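Local coordinates for protein alpha,alpha-trehalose-phosphate synthase (UDP-forming) (Burkholderia vietnamiensis, PDB 5TVG) that belongs to glycosyltransferase family 20, has the two-domain GT-B architecture of that clan and holds uridine-5'-diphosphate in its pocket, at residues 105-109 with 110-114; 201-204 with 205-209; 440-443 with 444-448; 458-461 with 462-466. All blocks are in the same frame, centred on the assembly; numbering follows the deposited sequence. Where two conformers were deposited one is given.

Four local contacts follow one another along the chain. Contact 1 starts helix 109-127 and contact 2 lies on helix 197-209; both belong to the GT-B half built on the ten-stranded mixed sheet and touch the second subunit, their centres about 24 Å apart. Contact 3 lies on helix 431-447, beside helix 376-384 of the half built on the six-stranded parallel sheet, and is about 41 Å from contact 1, centre to centre, across the middle of the chain. Contact 4, its centre about 26 Å from that of contact 3, ends the next helix, 450-461, and packs on strands of the first sheet. The chain thus returns to its first half, the C-terminal crossover familiar from GT-B enzymes.

Contact 1 of 4, residues 105-109 with 110-114; sequences ARFDR and QEYAG
D108 turns its carboxylate forward to the first turn of helix 109-127 as an N-cap. Because CG stands anti to the backbone N (chi1 -179°), OD1 faces the amides at the helix start. Its anti lone pair receives a nearly straight bond from E111 N, with OD1 to N 3.3 Å, while Q110 N makes a weaker, bent bond to the same OD1 at 2.9 Å. A short acid suits this place, since it reaches the amides that follow it and its charge is probably favoured by the helix dipole. D108 O accepts from Y112 N at 3.0 Å. E111 runs extended alongside D108, OE2 3.9 Å from D108 CB, and a water accepts from D108 N and lies 2.8 Å from E111 OE2; the two carboxylates stay apart, D108 OD1 to E111 OE2 being 5.1 Å. F107 slants across Y112, its CE1 resting 3.6 Å from Y112 CB. The Y112 ring continues to F89 of helix 79-98, which F107 also touches, and its hydroxyl bonds E181 of helix 179-186. R109 extends to the second subunit, with long, weak ion pairs to D415 and D421, so this helix start fills a corner between two helices and another chain.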
loop_
_atom_site.group_PDB
_atom_site.type_symbol
_atom_site.label_atom_id
_atom_site.label_comp_id
_atom_site.label_asym_id
_atom_site.label_seq_id
_atom_site.Cartn_x
_atom_site.Cartn_y
_atom_site.Cartn_z
ATOM N N ALA A 105 4.104 -10.565 14.086
ATOM C CA ALA A 105 5.344 -10.903 14.792
ATOM C C ALA A 105 6.525 -11.025 13.838
ATOM O O ALA A 105 6.390 -11.553 12.735
ATOM C CB ALA A 105 5.171 -12.206 15.568
ATOM N N ARG A 106 7.685 -10.517 14.264
ATOM C CA ARG A 106 8.915 -10.594 13.473
ATOM C C ARG A 106 10.072 -10.981 14.383
ATOM O O ARG A 106 10.516 -10.163 15.190
ATOM C CB ARG A 106 9.248 -9.270 12.772
ATOM C CG ARG A 106 8.075 -8.478 12.249
ATOM C CD ARG A 106 7.591 -8.969 10.899
ATOM N NE ARG A 106 6.542 -8.083 10.405
ATOM C CZ ARG A 106 5.263 -8.420 10.313
ATOM N NH1 ARG A 106 4.865 -9.639 10.640
ATOM N NH2 ARG A 106 4.383 -7.544 9.873
ATOM N N PHE A 107 10.545 -12.215 14.283
ATOM C CA PHE A 107 11.713 -12.635 15.041
ATOM C C PHE A 107 13.009 -12.364 14.276
ATOM O O PHE A 107 13.090 -12.570 13.062
ATOM C CB PHE A 107 11.640 -14.116 15.388
ATOM C CG PHE A 107 12.836 -14.610 16.159
ATOM C CD1 PHE A 107 12.998 -14.272 17.483
ATOM C CD2 PHE A 107 13.787 -15.403 15.563
ATOM C CE1 PHE A 107 14.093 -14.715 18.198
ATOM C CE2 PHE A 107 14.861 -15.858 16.279
ATOM C CZ PHE A 107 15.008 -15.517 17.608
ATOM N N ASP A 108 14.031 -11.910 15.006
ATOM C CA ASP A 108 15.377 -11.778 14.465
ATOM C C ASP A 108 16.397 -12.184 15.525
ATOM O O ASP A 108 16.372 -11.655 16.642
ATOM C CB ASP A 108 15.661 -10.356 13.991
ATOM C CG ASP A 108 17.066 -10.221 13.408
ATOM O OD1 ASP A 108 18.035 -9.988 14.166
ATOM O OD2 ASP A 108 17.192 -10.412 12.186
ATOM N N ARG A 109 17.332 -13.064 15.145
ATOM C CA ARG A 109 18.262 -13.643 16.112
ATOM C C ARG A 109 19.120 -12.595 16.802
ATOM O O ARG A 109 19.371 -12.702 18.008
ATOM C CB ARG A 109 19.168 -14.670 15.442
ATOM C CG ARG A 109 18.492 -15.970 15.319
ATOM C CD ARG A 109 19.357 -17.037 14.729
ATOM N NE ARG A 109 18.608 -18.285 14.815
ATOM C CZ ARG A 109 18.991 -19.426 14.266
ATOM N NH1 ARG A 109 20.178 -19.509 13.669
ATOM N NH2 ARG A 109 18.218 -20.498 14.401
ATOM N N GLN A 110 19.617 -11.599 16.056
ATOM C CA GLN A 110 20.504 -10.590 16.640
ATOM C C GLN A 110 19.755 -9.744 17.665
ATOM O O GLN A 110 20.277 -9.430 18.739
ATOM C CB GLN A 110 21.115 -9.701 15.529
ATOM C CG GLN A 110 22.190 -10.389 14.634
ATOM C CD GLN A 110 22.802 -9.487 13.516
ATOM O OE1 GLN A 110 22.560 -8.278 13.439
ATOM N NE2 GLN A 110 23.601 -10.100 12.652
ATOM N N GLU A 111 18.523 -9.357 17.338
ATOM C CA GLU A 111 17.670 -8.641 18.293
ATOM C C GLU A 111 17.447 -9.448 19.567
ATOM O O GLU A 111 17.534 -8.910 20.685
ATOM C CB GLU A 111 16.315 -8.313 17.655
ATOM C CG GLU A 111 16.396 -7.254 16.556
ATOM C CD GLU A 111 15.034 -6.887 15.985
ATOM O OE1 GLU A 111 14.947 -5.835 15.313
ATOM O OE2 GLU A 111 14.048 -7.619 16.245
ATOM N N TYR A 112 17.173 -10.746 19.424
ATOM C CA TYR A 112 16.972 -11.557 20.617
ATOM C C TYR A 112 18.249 -11.618 21.444
ATOM O O TYR A 112 18.204 -11.502 22.670
ATOM C CB TYR A 112 16.492 -12.961 20.250
ATOM C CG TYR A 112 16.318 -13.877 21.460
ATOM C CD1 TYR A 112 15.459 -13.545 22.498
ATOM C CD2 TYR A 112 17.018 -15.078 21.557
ATOM C CE1 TYR A 112 15.297 -14.387 23.590
ATOM C CE2 TYR A 112 16.864 -15.930 22.658
ATOM C CZ TYR A 112 16.011 -15.568 23.664
ATOM O OH TYR A 112 15.869 -16.384 24.754
ATOM N N ALA A 113 19.402 -11.766 20.791
ATOM C CA ALA A 113 20.670 -11.766 21.529
ATOM C C ALA A 113 20.884 -10.448 22.274
ATOM O O ALA A 113 21.336 -10.451 23.422
ATOM C CB ALA A 113 21.846 -12.047 20.576
ATOM N N GLY A 114 20.553 -9.308 21.648
ATOM C CA GLY A 114 20.674 -8.036 22.355
ATOM C C GLY A 114 19.699 -7.922 23.516
ATOM O O GLY A 114 20.004 -7.320 24.553
HETATM O O HOH W 1 13.030 -10.075 17.179
HETATM O O HOH W 2 12.272 -7.980 14.579
#

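Contact 2 of 4, residues 201-204 with 205-209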
loop_
_atom_site.group_PDB
_atom_site.type_symbol
_atom_site.label_atom_id
_atom_site.label_comp_id
_atom_site.label_asym_id
_atom_site.label_seq_id
_atom_site.Cartn_x
_atom_site.Cartn_y
_atom_site.Cartn_z
ATOM N N ARG A 201 -3.089 -19.788 33.837
ATOM C CA ARG A 201 -3.369 -21.102 33.271
ATOM C C ARG A 201 -2.638 -21.328 31.946
ATOM O O ARG A 201 -2.152 -22.434 31.673
ATOM C CB ARG A 201 -4.865 -21.241 33.061
ATOM C CG ARG A 201 -5.337 -22.673 32.945
ATOM C CD ARG A 201 -6.843 -22.713 33.041
ATOM N NE ARG A 201 -7.320 -24.069 33.306
ATOM C CZ ARG A 201 -8.575 -24.386 33.626
ATOM N NH1 ARG A 201 -9.502 -23.442 33.723
ATOM N NH2 ARG A 201 -8.894 -25.652 33.847
ATOM N N ALA A 202 -2.544 -20.301 31.100
ATOM C CA ALA A 202 -1.791 -20.479 29.858
ATOM C C ALA A 202 -0.347 -20.860 30.164
ATOM O O ALA A 202 0.214 -21.775 29.548
ATOM C CB ALA A 202 -1.840 -19.199 29.013
ATOM N N PHE A 203 0.250 -20.194 31.155
ATOM C CA PHE A 203 1.612 -20.523 31.557
ATOM C C PHE A 203 1.707 -21.950 32.089
ATOM O O PHE A 203 2.586 -22.722 31.680
ATOM C CB PHE A 203 2.063 -19.540 32.619
ATOM C CG PHE A 203 3.481 -19.713 33.041
ATOM C CD1 PHE A 203 4.520 -19.279 32.218
ATOM C CD2 PHE A 203 3.795 -20.290 34.275
ATOM C CE1 PHE A 203 5.864 -19.400 32.625
ATOM C CE2 PHE A 203 5.138 -20.427 34.678
ATOM C CZ PHE A 203 6.166 -19.982 33.854
ATOM N N SER A 204 0.774 -22.334 32.971
ATOM C CA SER A 204 0.782 -23.691 33.509
ATOM C C SER A 204 0.529 -24.703 32.409
ATOM O O SER A 204 1.151 -25.778 32.399
ATOM C CB SER A 204 -0.281 -23.844 34.604
ATOM O OG SER A 204 -0.057 -22.903 35.623
ATOM N N ASP A 205 -0.388 -24.372 31.474
ATOM C CA ASP A 205 -0.683 -25.274 30.367
ATOM C C ASP A 205 0.575 -25.579 29.569
ATOM O O ASP A 205 0.839 -26.739 29.226
ATOM C CB ASP A 205 -1.764 -24.667 29.433
ATOM C CG ASP A 205 -3.197 -24.860 29.963
ATOM O OD1 ASP A 205 -3.405 -25.661 30.901
ATOM O OD2 ASP A 205 -4.131 -24.223 29.432
ATOM N N TYR A 206 1.386 -24.560 29.300
ATOM C CA TYR A 206 2.632 -24.790 28.577
ATOM C C TYR A 206 3.512 -25.789 29.320
ATOM O O TYR A 206 4.020 -26.755 28.739
ATOM C CB TYR A 206 3.371 -23.458 28.354
ATOM C CG TYR A 206 4.637 -23.589 27.534
ATOM C CD1 TYR A 206 5.837 -23.989 28.122
ATOM C CD2 TYR A 206 4.634 -23.303 26.171
ATOM C CE1 TYR A 206 6.999 -24.111 27.364
ATOM C CE2 TYR A 206 5.774 -23.408 25.411
ATOM C CZ TYR A 206 6.958 -23.820 26.001
ATOM O OH TYR A 206 8.090 -23.934 25.213
ATOM N N ILE A 207 3.711 -25.562 30.614
ATOM C CA ILE A 207 4.607 -26.419 31.385
ATOM C C ILE A 207 4.044 -27.830 31.526
ATOM O O ILE A 207 4.760 -28.822 31.357
ATOM C CB ILE A 207 4.895 -25.748 32.741
ATOM C CG1 ILE A 207 5.945 -24.643 32.481
ATOM C CG2 ILE A 207 5.318 -26.782 33.787
ATOM C CD1 ILE A 207 6.213 -23.722 33.618
ATOM N N GLU A 208 2.752 -27.953 31.775
ATOM C CA GLU A 208 2.207 -29.288 31.989
ATOM C C GLU A 208 2.123 -30.065 30.683
ATOM O O GLU A 208 2.582 -31.209 30.595
ATOM C CB GLU A 208 0.859 -29.170 32.692
ATOM C CG GLU A 208 1.051 -28.748 34.161
ATOM C CD GLU A 208 -0.245 -28.423 34.880
ATOM O OE1 GLU A 208 -0.507 -27.225 35.110
ATOM O OE2 GLU A 208 -0.997 -29.356 35.219
ATOM N N ARG A 209 1.556 -29.456 29.647
ATOM C CA ARG A 209 1.305 -30.201 28.423
ATOM C C ARG A 209 2.580 -30.451 27.623
ATOM O O ARG A 209 2.590 -31.339 26.767
ATOM C CB ARG A 209 0.263 -29.453 27.597
ATOM C CG ARG A 209 -1.113 -29.576 28.235
ATOM C CD ARG A 209 -2.109 -28.577 27.688
ATOM N NE ARG A 209 -3.420 -28.764 28.303
ATOM C CZ ARG A 209 -4.559 -28.344 27.757
ATOM N NH1 ARG A 209 -4.530 -27.718 26.585
ATOM N NH2 ARG A 209 -5.717 -28.569 28.366
#
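Residues 201-204 and 205-209 form consecutive turns of helix 197-209, joined by four i-to-i+4 backbone bonds. R201 O takes D205 N at 2.6 Å, the shortest of the four, and S204 O takes E208 N at 2.8 Å; A202 with Y206 and F203 with I207 complete the set, all with N-H groups that point well at their carbonyls. Side chains four residues apart therefore stand above one another. On the buried face, F203 and I207 slant past each other, and the methyl CD1 of I207 meets the outer end of the phenyl ring, 3.6 Å from CE2 and 3.7 Å from CZ. F203 has CG anti to the backbone N (chi1 -176°), whereas the I207 chain takes the other course, CG1 beside its N (chi1 -78°), and the two ends converge. On the polar face, the aliphatic CG of R201 lies 4.0 Å from D205 OD2, but the charged ends do not meet, NE to D205 OD1 being 4.9 Å. OD1 of D205 also lies over one face of its own chain's R209, offset toward the rim. D205 forms its salt bridge with R209 of the second subunit, and R209 pairs likewise with D205 of that subunit, a reciprocal exchange well served by a short acid and a long arginine. S204 OG, small enough to be satisfied by its own helix, bonds K200 O one turn back. F203 beds against F167 and F194, I207 against V183 of helix 179-186 and L221 of strand 220-223, and the Y206 hydroxyl hydrogen-bonds ND1 of H179, wedging the helix between sheet, helices and partner chain.

Contact 3 of 4, residues 440-443 with 444-448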
loop_
_atom_site.group_PDB
_atom_site.type_symbol
_atom_site.label_atom_id
_atom_site.label_comp_id
_atom_site.label_asym_id
_atom_site.label_seq_id
_atom_site.Cartn_x
_atom_site.Cartn_y
_atom_site.Cartn_z
ATOM N N GLU A 440 -22.563 -2.068 40.766
ATOM C CA GLU A 440 -21.920 -3.373 40.732
ATOM C C GLU A 440 -20.458 -3.244 40.331
ATOM O O GLU A 440 -19.575 -3.806 40.989
ATOM C CB GLU A 440 -22.650 -4.333 39.801
ATOM C CG GLU A 440 -21.971 -5.710 39.699
ATOM C CD GLU A 440 -22.632 -6.565 38.632
ATOM O OE1 GLU A 440 -23.756 -6.208 38.256
ATOM O OE2 GLU A 440 -22.026 -7.536 38.119
ATOM N N ASN A 441 -20.175 -2.479 39.273
ATOM C CA ASN A 441 -18.778 -2.303 38.893
ATOM C C ASN A 441 -18.002 -1.522 39.963
ATOM O O ASN A 441 -16.844 -1.843 40.262
ATOM C CB ASN A 441 -18.687 -1.586 37.541
ATOM C CG ASN A 441 -19.024 -2.489 36.369
ATOM O OD1 ASN A 441 -18.996 -3.719 36.492
ATOM N ND2 ASN A 441 -19.328 -1.877 35.209
ATOM N N LEU A 442 -18.618 -0.485 40.537
ATOM C CA LEU A 442 -17.910 0.327 41.519
ATOM C C LEU A 442 -17.528 -0.491 42.756
ATOM O O LEU A 442 -16.420 -0.350 43.282
ATOM C CB LEU A 442 -18.759 1.543 41.894
ATOM C CG LEU A 442 -18.137 2.398 43.002
ATOM C CD1 LEU A 442 -16.729 2.892 42.643
ATOM C CD2 LEU A 442 -19.054 3.552 43.345
ATOM N N ALA A 443 -18.440 -1.341 43.239
ATOM C CA ALA A 443 -18.131 -2.226 44.360
ATOM C C ALA A 443 -17.004 -3.175 43.998
ATOM O O ALA A 443 -16.213 -3.564 44.866
ATOM C CB ALA A 443 -19.388 -3.008 44.825
ATOM N N GLN A 444 -16.952 -3.629 42.743
ATOM C CA GLN A 444 -15.802 -4.448 42.360
ATOM C C GLN A 444 -14.514 -3.645 42.466
ATOM O O GLN A 444 -13.501 -4.137 42.986
ATOM C CB GLN A 444 -15.955 -5.001 40.945
ATOM C CG GLN A 444 -17.012 -6.085 40.851
ATOM C CD GLN A 444 -16.525 -7.396 41.424
ATOM O OE1 GLN A 444 -16.493 -7.584 42.641
ATOM N NE2 GLN A 444 -16.130 -8.312 40.546
ATOM N N LEU A 445 -14.537 -2.401 41.989
ATOM C CA LEU A 445 -13.330 -1.585 42.034
ATOM C C LEU A 445 -12.877 -1.366 43.472
ATOM O O LEU A 445 -11.682 -1.450 43.763
ATOM C CB LEU A 445 -13.574 -0.246 41.348
ATOM C CG LEU A 445 -13.894 -0.254 39.843
ATOM C CD1 LEU A 445 -14.064 1.171 39.333
ATOM C CD2 LEU A 445 -12.804 -0.981 39.064
ATOM N N ARG A 446 -13.826 -1.137 44.390
ATOM C CA ARG A 446 -13.471 -0.880 45.781
ATOM C C ARG A 446 -12.999 -2.131 46.498
ATOM O O ARG A 446 -12.192 -2.040 47.426
ATOM C CB ARG A 446 -14.653 -0.283 46.524
ATOM C CG ARG A 446 -14.848 1.177 46.257
ATOM C CD ARG A 446 -16.193 1.617 46.777
ATOM N NE ARG A 446 -16.343 3.061 46.697
ATOM C CZ ARG A 446 -17.514 3.678 46.747
ATOM N NH1 ARG A 446 -18.628 2.963 46.866
ATOM N NH2 ARG A 446 -17.575 5.001 46.677
ATOM N N ASN A 447 -13.473 -3.298 46.080
ATOM C CA ASN A 447 -13.055 -4.495 46.778
ATOM C C ASN A 447 -11.799 -5.129 46.178
ATOM O O ASN A 447 -11.238 -6.038 46.792
ATOM C CB ASN A 447 -14.245 -5.457 46.835
ATOM C CG ASN A 447 -15.403 -4.872 47.658
ATOM O OD1 ASN A 447 -16.520 -4.679 47.168
ATOM N ND2 ASN A 447 -15.115 -4.545 48.906
ATOM N N ASN A 448 -11.303 -4.629 45.041
ATOM C CA ASN A 448 -9.992 -4.996 44.504
ATOM C C ASN A 448 -9.267 -3.726 44.051
ATOM O O ASN A 448 -8.880 -3.582 42.891
ATOM C CB ASN A 448 -10.030 -5.972 43.307
ATOM C CG ASN A 448 -8.597 -6.237 42.746
ATOM O OD1 ASN A 448 -7.592 -6.328 43.529
ATOM N ND2 ASN A 448 -8.478 -6.266 41.399
#
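L442 and R446 meet because their torsions send them to the same place: the leucine has CG anti to its own N (chi1 176°), while the arginine has CG beside its N and then runs straight to NE. Methyl CD2 of L442 thus lies over one face of the R446 guanidinium, 3.5 Å above its plane and shifted toward the rim, 3.6 Å from NH1. Q444 behaves otherwise. Its chi1 of -71° lays CG 3.4 Å from E440 O, and the bend at chi2 (-76°) turns the amide end aside, where NE2 bonds E404 O. The backbone beneath is regular: L445 N bonds N441 O and R446 N bonds L442 O, both at 2.9 Å, whereas the bonds N448 N makes beyond the last turn are weak, as the helix ends. L445 points inward, where a branched apolar side chain fits against L405 and between V382 and K379 of helix 376-384, which carries residues of the uridine-5'-diphosphate pocket, though the ligand itself lies about 12 Å from the L445 side chain. The chemistry implies a division of labour for R446: CD2 of L442 lies over part of one face, while NH2 forms a salt bridge with D240, whose neighbour P239 touches both L442 and R446. An arginine suits this edge because its flat face, poor at hydrogen bonding, can pack on a methyl while NH2 meets the acid.

Contact 4 of 4, residues 458-461 with 462-466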
loop_
_atom_site.group_PDB
_atom_site.type_symbol
_atom_site.label_atom_id
_atom_site.label_comp_id
_atom_site.label_asym_id
_atom_site.label_seq_id
_atom_site.Cartn_x
_atom_site.Cartn_y
_atom_site.Cartn_z
ATOM N N VAL A 458 3.529 -7.883 47.582
ATOM C CA VAL A 458 4.606 -7.679 48.537
ATOM C C VAL A 458 4.571 -8.766 49.619
ATOM O O VAL A 458 5.610 -9.330 49.975
ATOM C CB VAL A 458 4.521 -6.265 49.139
ATOM C CG1 VAL A 458 5.446 -6.140 50.373
ATOM C CG2 VAL A 458 4.832 -5.223 48.078
ATOM N N ALA A 459 3.361 -9.138 50.080
ATOM C CA ALA A 459 3.226 -10.185 51.098
ATOM C C ALA A 459 3.798 -11.504 50.610
ATOM O O ALA A 459 4.510 -12.194 51.356
ATOM C CB ALA A 459 1.756 -10.365 51.505
ATOM N N ASP A 460 3.521 -11.863 49.350
ATOM C CA ASP A 460 4.115 -13.061 48.772
ATOM C C ASP A 460 5.634 -12.953 48.676
ATOM O O ASP A 460 6.349 -13.938 48.901
ATOM C CB ASP A 460 3.508 -13.318 47.399
ATOM C CG ASP A 460 2.085 -13.888 47.481
ATOM O OD1 ASP A 460 1.651 -14.271 48.589
ATOM O OD2 ASP A 460 1.389 -13.900 46.451
ATOM N N LEU A 461 6.147 -11.755 48.385
ATOM C CA LEU A 461 7.588 -11.554 48.287
ATOM C C LEU A 461 8.262 -11.731 49.659
ATOM O O LEU A 461 9.330 -12.343 49.766
ATOM C CB LEU A 461 7.804 -10.165 47.677
ATOM C CG LEU A 461 8.741 -9.824 46.527
ATOM C CD1 LEU A 461 8.838 -10.903 45.491
ATOM C CD2 LEU A 461 8.070 -8.642 45.847
ATOM N N ARG A 462 7.615 -11.244 50.719
ATOM C CA ARG A 462 8.073 -11.394 52.103
ATOM C C ARG A 462 8.000 -12.815 52.641
ATOM O O ARG A 462 8.527 -13.056 53.727
ATOM C CB ARG A 462 7.273 -10.493 53.025
ATOM C CG ARG A 462 7.674 -9.061 52.899
ATOM C CD ARG A 462 6.725 -8.156 53.609
ATOM N NE ARG A 462 7.130 -6.772 53.476
ATOM C CZ ARG A 462 6.311 -5.739 53.611
ATOM N NH1 ARG A 462 5.034 -5.937 53.884
ATOM N NH2 ARG A 462 6.769 -4.503 53.471
ATOM N N SER A 463 7.365 -13.758 51.948
ATOM C CA SER A 463 7.131 -15.065 52.568
ATOM C C SER A 463 7.281 -16.278 51.665
ATOM O O SER A 463 7.534 -17.365 52.186
ATOM C CB SER A 463 5.709 -15.097 53.131
ATOM O OG SER A 463 4.789 -14.984 52.012
ATOM N N VAL A 464 7.159 -16.164 50.351
ATOM C CA VAL A 464 7.111 -17.369 49.526
ATOM C C VAL A 464 8.455 -18.072 49.541
ATOM O O VAL A 464 8.552 -19.247 49.908
ATOM C CB VAL A 464 6.649 -17.039 48.085
ATOM C CG1 VAL A 464 6.858 -18.232 47.148
ATOM C CG2 VAL A 464 5.191 -16.653 48.075
ATOM N N ALA A 465 9.510 -17.366 49.149
ATOM C CA ALA A 465 10.811 -18.010 49.110
ATOM C C ALA A 465 11.131 -18.649 50.459
ATOM O O ALA A 465 11.583 -19.799 50.512
ATOM C CB ALA A 465 11.892 -17.008 48.680
ATOM N N ALA A 466 10.848 -17.956 51.566
ATOM C CA ALA A 466 11.188 -18.554 52.861
ATOM C C ALA A 466 10.256 -19.717 53.203
ATOM O O ALA A 466 10.724 -20.777 53.625
ATOM C CB ALA A 466 11.190 -17.507 53.976
HETATM O O HOH W 3 9.562 -14.958 48.506
#
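V458 and R462 form the tight part of this helix end. Methyl CG1 of the valine sits squarely over the centre of the R462 guanidinium, 3.4 Å above its plane, so that CG1 is also 3.4 Å from CZ. The extended arginine reaches that place because its CG lies beside the backbone N (chi1 -75°), running back along the helix, and its own N bonds V458 O at 2.9 Å. Close by, D460 O grips two amides: V464 N at 2.8 Å and S463 N at 3.2 Å, the latter coming from above the carbonyl plane. S463 suits this link between two helices, its hydroxyl donating to A459 O with OG to O 2.9 Å. V464 CG2 packs on D460 CB at 3.8 Å. The looser side is wetter: a water donates to L461 O at 2.9 Å, and the exposed R462 has a weak bond to glycerol, probably from the crystallisation liquor. L461, by contrast, is buried on L135 and W137 of strand 135-139. The chemistry implies that each carbonyl here is met in its own way, A459 O by the serine hydroxyl, D460 O by the two amides and L461 O by a water, while D460 OD2 finds its partner in Y233.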